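Local coordinates for protein binding component of ABC transporter (Wolinella succinogenes, PDB 3K4U) that probably serves as the solute-binding component of an ABC transporter, holding a free lysine in the cleft of its periplasmic-binding-protein fold, at residues N83-Y88 against D201-L206; V97-E102 against Y178-D183. All coordinates share one frame; numbering follows the deposited sequence.

Contact 1 of 2, residues N83-Y88 against D201-L206; sequences NFVEPY and DFLNWL
N83 opens the contact, with its amide nitrogen ND2 lying 4.3 Å from the methyl CD1 of L203. This is plain packing between a strand end and a helix in a family 3 solute-binding protein, whose fold has two lobes around the ligand. The strand 83-84 pairs antiparallel with strand 189-195, and helix 200-216 follows that strand. The segment 201-206 is thus the first part of the helix that packs against the strand pair. The polar end of N83 has its partner in another chain: ND2 is hydrogen-bonded to D201 OD1 of the third subunit. CB of F84 points away from the helix, and its side chain packs on M72 and I74. The bound lysine lies about 8 Å from that side chain. Only the backbone of F84 comes close here. F84 O sits 3.6 Å from L203 CD2 and accepts a hydrogen bond from N204 ND2 of the third subunit.

V85 carries the apolar part. Its backbone is hydrogen-bonded to W193. CG1 stands anti to the backbone N (chi1 159°). CG2 is left beside that nitrogen and does most of the touching. V85 CG2 reaches L203 CD2 at 3.8 Å, where the valine and leucine lie alongside each other, pointing opposite ways. The side chain of L206 runs roughly perpendicular to that of V85, and its CB is the point of approach. V85 CG2 lies 3.5 Å from L206 CB, nearer than V85 CG1 at 4.1 Å. There are no hydrogen bonds between the two segments. Beyond V85 the chain leaves this part of the helix, and E86 N is bonded to N207 OD1, in the next residue of the helix after L206.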
loop_
_atom_site.group_PDB
_atom_site.type_symbol
_atom_site.label_atom_id
_atom_site.label_comp_id
_atom_site.label_asym_id
_atom_site.label_seq_id
_atom_site.Cartn_x
_atom_site.Cartn_y
_atom_site.Cartn_z
ATOM N N ASN E 83 31.529 11.013 -7.646
ATOM C CA ASN E 83 30.368 10.322 -7.070
ATOM C C ASN E 83 29.198 11.274 -7.091
ATOM O O ASN E 83 29.378 12.498 -6.953
ATOM C CB ASN E 83 30.540 9.954 -5.603
ATOM C CG ASN E 83 31.464 8.792 -5.366
ATOM O OD1 ASN E 83 31.616 7.892 -6.191
ATOM N ND2 ASN E 83 32.070 8.785 -4.205
ATOM N N PHE E 84 27.992 10.714 -7.223
ATOM C CA PHE E 84 26.794 11.503 -7.241
ATOM C C PHE E 84 25.900 11.232 -6.059
ATOM O O PHE E 84 25.927 10.156 -5.492
ATOM C CB PHE E 84 26.020 11.188 -8.468
ATOM C CG PHE E 84 26.490 11.905 -9.668
ATOM C CD1 PHE E 84 26.120 13.225 -9.866
ATOM C CD2 PHE E 84 27.264 11.273 -10.611
ATOM C CE1 PHE E 84 26.522 13.894 -10.968
ATOM C CE2 PHE E 84 27.664 11.951 -11.733
ATOM C CZ PHE E 84 27.302 13.267 -11.899
ATOM N N VAL E 85 25.134 12.245 -5.683
ATOM C CA VAL E 85 24.178 12.186 -4.615
ATOM C C VAL E 85 22.826 11.780 -5.216
ATOM O O VAL E 85 22.570 12.083 -6.368
ATOM C CB VAL E 85 24.095 13.577 -3.961
ATOM C CG1 VAL E 85 22.803 13.773 -3.205
ATOM C CG2 VAL E 85 25.256 13.744 -3.017
ATOM N N GLU E 86 21.971 11.088 -4.469
ATOM C CA GLU E 86 20.630 10.725 -5.003
ATOM C C GLU E 86 20.089 11.879 -5.838
ATOM O O GLU E 86 20.218 13.006 -5.459
ATOM C CB GLU E 86 19.666 10.345 -3.859
ATOM C CG GLU E 86 19.933 8.954 -3.320
ATOM C CD GLU E 86 19.920 7.901 -4.435
ATOM O OE1 GLU E 86 18.818 7.645 -4.998
ATOM O OE2 GLU E 86 20.986 7.324 -4.760
ATOM N N PRO E 87 19.483 11.617 -6.996
ATOM C CA PRO E 87 19.258 12.774 -7.862
ATOM C C PRO E 87 18.284 13.751 -7.231
ATOM O O PRO E 87 17.536 13.343 -6.360
ATOM C CB PRO E 87 18.684 12.139 -9.120
ATOM C CG PRO E 87 18.030 10.973 -8.651
ATOM C CD PRO E 87 18.821 10.418 -7.515
ATOM N N TYR E 88 18.262 15.020 -7.633
ATOM C CA TYR E 88 17.425 15.947 -6.891
ATOM C C TYR E 88 16.287 16.504 -7.715
ATOM O O TYR E 88 15.287 17.017 -7.186
ATOM C CB TYR E 88 18.259 17.046 -6.231
ATOM C CG TYR E 88 18.978 17.967 -7.191
ATOM C CD1 TYR E 88 18.436 19.207 -7.553
ATOM C CD2 TYR E 88 20.178 17.589 -7.765
ATOM C CE1 TYR E 88 19.093 20.042 -8.429
ATOM C CE2 TYR E 88 20.819 18.403 -8.656
ATOM C CZ TYR E 88 20.292 19.646 -8.975
ATOM O OH TYR E 88 20.990 20.474 -9.865
ATOM N N ASP E 201 30.956 9.633 4.052
ATOM C CA ASP E 201 30.367 10.556 5.029
ATOM C C ASP E 201 29.643 11.734 4.426
ATOM O O ASP E 201 28.560 12.096 4.855
ATOM C CB ASP E 201 31.452 11.104 5.907
ATOM C CG ASP E 201 32.157 10.021 6.660
ATOM O OD1 ASP E 201 31.489 9.005 6.959
ATOM O OD2 ASP E 201 33.362 10.176 6.957
ATOM N N PHE E 202 30.247 12.362 3.444
ATOM C CA PHE E 202 29.691 13.575 2.950
ATOM C C PHE E 202 28.467 13.229 2.121
ATOM O O PHE E 202 27.467 13.909 2.228
ATOM C CB PHE E 202 30.756 14.340 2.156
ATOM C CG PHE E 202 30.319 15.688 1.674
ATOM C CD1 PHE E 202 29.504 16.469 2.430
ATOM C CD2 PHE E 202 30.766 16.173 0.454
ATOM C CE1 PHE E 202 29.126 17.728 2.004
ATOM C CE2 PHE E 202 30.363 17.451 -0.014
ATOM C CZ PHE E 202 29.541 18.232 0.778
ATOM N N LEU E 203 28.572 12.192 1.277
ATOM C CA LEU E 203 27.398 11.490 0.688
ATOM C C LEU E 203 26.301 11.176 1.685
ATOM O O LEU E 203 25.140 11.530 1.458
ATOM C CB LEU E 203 27.820 10.163 0.110
ATOM C CG LEU E 203 28.127 10.119 -1.359
ATOM C CD1 LEU E 203 28.585 8.725 -1.687
ATOM C CD2 LEU E 203 26.829 10.457 -1.983
ATOM N N ASN E 204 26.641 10.521 2.793
ATOM C CA ASN E 204 25.631 10.302 3.813
ATOM C C ASN E 204 24.964 11.606 4.111
ATOM O O ASN E 204 23.750 11.684 4.066
ATOM C CB ASN E 204 26.221 9.745 5.103
ATOM C CG ASN E 204 25.168 9.179 6.005
ATOM O OD1 ASN E 204 24.979 9.609 7.148
ATOM N ND2 ASN E 204 24.455 8.202 5.490
ATOM N N TRP E 205 25.755 12.655 4.377
ATOM C CA TRP E 205 25.203 13.956 4.802
ATOM C C TRP E 205 24.319 14.551 3.743
ATOM O O TRP E 205 23.205 14.996 4.028
ATOM C CB TRP E 205 26.289 14.953 5.173
ATOM C CG TRP E 205 25.707 16.145 5.877
ATOM C CD1 TRP E 205 25.550 16.281 7.205
ATOM C CD2 TRP E 205 25.191 17.336 5.278
ATOM N NE1 TRP E 205 24.929 17.480 7.478
ATOM C CE2 TRP E 205 24.731 18.152 6.303
ATOM C CE3 TRP E 205 25.075 17.787 3.958
ATOM C CZ2 TRP E 205 24.142 19.392 6.070
ATOM C CZ3 TRP E 205 24.513 19.042 3.713
ATOM C CH2 TRP E 205 24.035 19.822 4.769
ATOM N N LEU E 206 24.794 14.557 2.512
ATOM C CA LEU E 206 24.004 15.138 1.445
ATOM C C LEU E 206 22.678 14.428 1.220
ATOM O O LEU E 206 21.639 15.078 1.126
ATOM C CB LEU E 206 24.780 15.140 0.148
ATOM C CG LEU E 206 25.863 16.171 -0.109
ATOM C CD1 LEU E 206 25.743 17.211 0.938
ATOM C CD2 LEU E 206 27.147 15.474 -0.033
#

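Contact 2 of 2, residues V97-E102 against Y178-D183; sequences VKKGLE and YLVHLD
V97 and V180 are joined by two backbone hydrogen bonds and form a hydrogen-bonded pair of an antiparallel sheet. V180 N donates to V97 O at 2.8 Å, with an N-H...O angle of 158°. V97 N returns a bond to V180 O at 3.0 Å, and this donor is tilted 33° from the carbonyl plane. The pair joins the end of strand 89-98 to strand 179-182 in the part of the mixed sheet that lies in the lobe far from contact 1. The next pair, K98 with L179, is non-hydrogen-bonded, and its two side chains head different ways. L179 CG still lies 3.4 Å from V97 O, while its side chain packs on V152 and L153 of helix 145-154.

After K98 the chain makes a type II turn, K98 to L101, with G100 at positive phi. The turn brings E102 back over V180 and L182 of strand 179-182. K99 and K98 both run their aliphatic parts past the backbone carbonyl of Y178. K99 CG is 3.5 Å from Y178 O. Further out, K99 and E102 each lie roughly perpendicular to V180 and meet different methyls. E102 has its CG between the backbone N and the carbonyl carbon (chi1 90°), and E102 CG lies 4.2 Å from V180 CG1. The apolar edge is closed by L182, whose CD1 touches V97 CG1 at 4.1 Å and E102 CB at 4.2 Å.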
loop_
_atom_site.group_PDB
_atom_site.type_symbol
_atom_site.label_atom_id
_atom_site.label_comp_id
_atom_site.label_asym_id
_atom_site.label_seq_id
_atom_site.Cartn_x
_atom_site.Cartn_y
_atom_site.Cartn_z
ATOM N N VAL E 97 11.581 25.072 -31.553
ATOM C CA VAL E 97 11.560 25.182 -33.036
ATOM C C VAL E 97 11.065 26.557 -33.501
ATOM O O VAL E 97 10.423 27.281 -32.739
ATOM C CB VAL E 97 10.701 24.025 -33.696
ATOM C CG1 VAL E 97 11.060 22.649 -33.094
ATOM C CG2 VAL E 97 9.189 24.276 -33.564
ATOM N N LYS E 98 11.364 26.920 -34.745
ATOM C CA LYS E 98 10.817 28.149 -35.338
ATOM C C LYS E 98 9.329 27.963 -35.638
ATOM O O LYS E 98 8.870 26.831 -35.832
ATOM C CB LYS E 98 11.556 28.523 -36.626
ATOM C CG LYS E 98 12.054 29.992 -36.681
ATOM C CD LYS E 98 10.941 31.037 -36.911
ATOM C CE LYS E 98 11.253 32.382 -36.219
ATOM N NZ LYS E 98 12.459 33.076 -36.773
ATOM N N LYS E 99 8.588 29.072 -35.680
ATOM C CA LYS E 99 7.138 29.058 -35.932
ATOM C C LYS E 99 6.682 28.151 -37.088
ATOM O O LYS E 99 7.376 27.992 -38.097
ATOM C CB LYS E 99 6.596 30.484 -36.122
ATOM C CG LYS E 99 6.066 31.127 -34.833
ATOM C CD LYS E 99 4.723 31.839 -35.058
ATOM C CE LYS E 99 4.003 32.111 -33.732
ATOM N NZ LYS E 99 3.549 30.871 -33.033
ATOM N N GLY E 100 5.511 27.541 -36.918
ATOM C CA GLY E 100 4.914 26.705 -37.964
ATOM C C GLY E 100 5.518 25.312 -38.054
ATOM O O GLY E 100 4.796 24.333 -38.283
ATOM N N LEU E 101 6.830 25.216 -37.844
ATOM C CA LEU E 101 7.562 23.969 -38.053
ATOM C C LEU E 101 7.096 22.808 -37.163
ATOM O O LEU E 101 7.545 21.671 -37.331
ATOM C CB LEU E 101 9.066 24.203 -37.880
ATOM C CG LEU E 101 9.968 23.315 -38.741
ATOM C CD1 LEU E 101 9.953 23.778 -40.192
ATOM C CD2 LEU E 101 11.380 23.315 -38.191
ATOM N N GLU E 102 6.187 23.099 -36.234
ATOM C CA GLU E 102 5.639 22.090 -35.327
ATOM C C GLU E 102 4.344 21.447 -35.865
ATOM O O GLU E 102 3.945 20.368 -35.410
ATOM C CB GLU E 102 5.438 22.695 -33.923
ATOM C CG GLU E 102 4.076 23.355 -33.640
ATOM C CD GLU E 102 3.821 24.694 -34.362
ATOM O OE1 GLU E 102 4.666 25.194 -35.143
ATOM O OE2 GLU E 102 2.733 25.251 -34.130
ATOM N N TYR E 178 8.058 33.921 -30.815
ATOM C CA TYR E 178 8.840 33.598 -32.013
ATOM C C TYR E 178 9.116 32.118 -32.234
ATOM O O TYR E 178 9.203 31.667 -33.369
ATOM C CB TYR E 178 10.160 34.380 -32.023
ATOM C CG TYR E 178 10.004 35.837 -31.656
ATOM C CD1 TYR E 178 10.012 36.830 -32.636
ATOM C CD2 TYR E 178 9.828 36.226 -30.318
ATOM C CE1 TYR E 178 9.871 38.178 -32.295
ATOM C CE2 TYR E 178 9.676 37.566 -29.966
ATOM C CZ TYR E 178 9.702 38.537 -30.958
ATOM O OH TYR E 178 9.557 39.862 -30.610
ATOM N N LEU E 179 9.268 31.366 -31.151
ATOM C CA LEU E 179 9.533 29.933 -31.235
ATOM C C LEU E 179 8.367 29.141 -30.662
ATOM O O LEU E 179 7.414 29.731 -30.122
ATOM C CB LEU E 179 10.817 29.595 -30.480
ATOM C CG LEU E 179 12.190 29.695 -31.164
ATOM C CD1 LEU E 179 12.318 30.892 -32.091
ATOM C CD2 LEU E 179 13.253 29.737 -30.090
ATOM N N VAL E 180 8.427 27.812 -30.810
ATOM C CA VAL E 180 7.443 26.927 -30.180
ATOM C C VAL E 180 8.100 25.703 -29.554
ATOM O O VAL E 180 8.899 25.009 -30.196
ATOM C CB VAL E 180 6.317 26.491 -31.127
ATOM C CG1 VAL E 180 5.310 25.612 -30.370
ATOM C CG2 VAL E 180 5.611 27.698 -31.710
ATOM N N HIS E 181 7.729 25.462 -28.299
ATOM C CA HIS E 181 8.257 24.409 -27.444
ATOM C C HIS E 181 7.608 23.040 -27.709
ATOM O O HIS E 181 6.462 22.786 -27.297
ATOM C CB HIS E 181 7.988 24.839 -25.997
ATOM C CG HIS E 181 8.606 23.965 -24.956
ATOM N ND1 HIS E 181 9.675 23.133 -25.210
ATOM C CD2 HIS E 181 8.339 23.843 -23.633
ATOM C CE1 HIS E 181 10.029 22.518 -24.095
ATOM N NE2 HIS E 181 9.242 22.940 -23.121
ATOM N N LEU E 182 8.332 22.157 -28.395
ATOM C CA LEU E 182 7.916 20.759 -28.470
ATOM C C LEU E 182 8.378 20.048 -27.199
ATOM O O LEU E 182 9.548 19.637 -27.081
ATOM C CB LEU E 182 8.430 20.090 -29.743
ATOM C CG LEU E 182 7.514 20.399 -30.932
ATOM C CD1 LEU E 182 8.111 19.880 -32.226
ATOM C CD2 LEU E 182 6.094 19.818 -30.709
ATOM N N ASP E 183 7.459 19.918 -26.240
ATOM C CA ASP E 183 7.860 19.583 -24.881
ATOM C C ASP E 183 7.814 18.101 -24.502
ATOM O O ASP E 183 7.973 17.754 -23.317
ATOM C CB ASP E 183 7.147 20.462 -23.847
ATOM C CG ASP E 183 5.642 20.275 -23.839
ATOM O OD1 ASP E 183 5.153 19.123 -23.896
ATOM O OD2 ASP E 183 4.941 21.304 -23.743
#

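From the N terminus the chain first reaches 83-88, then 97-102 soon after along strand 89-98. It runs on through the helices and strands of the second lobe and returns at 178-183, where contact 2 closes its loop. Strand 189-195 follows, and then helix 200-216 closes the longer loop of contact 1. Contact 2 is therefore nested inside contact 1. The two do not touch: their centres are 38 Å apart and their nearest atoms about 18 Å. They lie on opposite sides of the chain's centre, yet both reach the same mixed sheet. Contact 1 ties a helix to one end of it, and contact 2 pairs two of its strands.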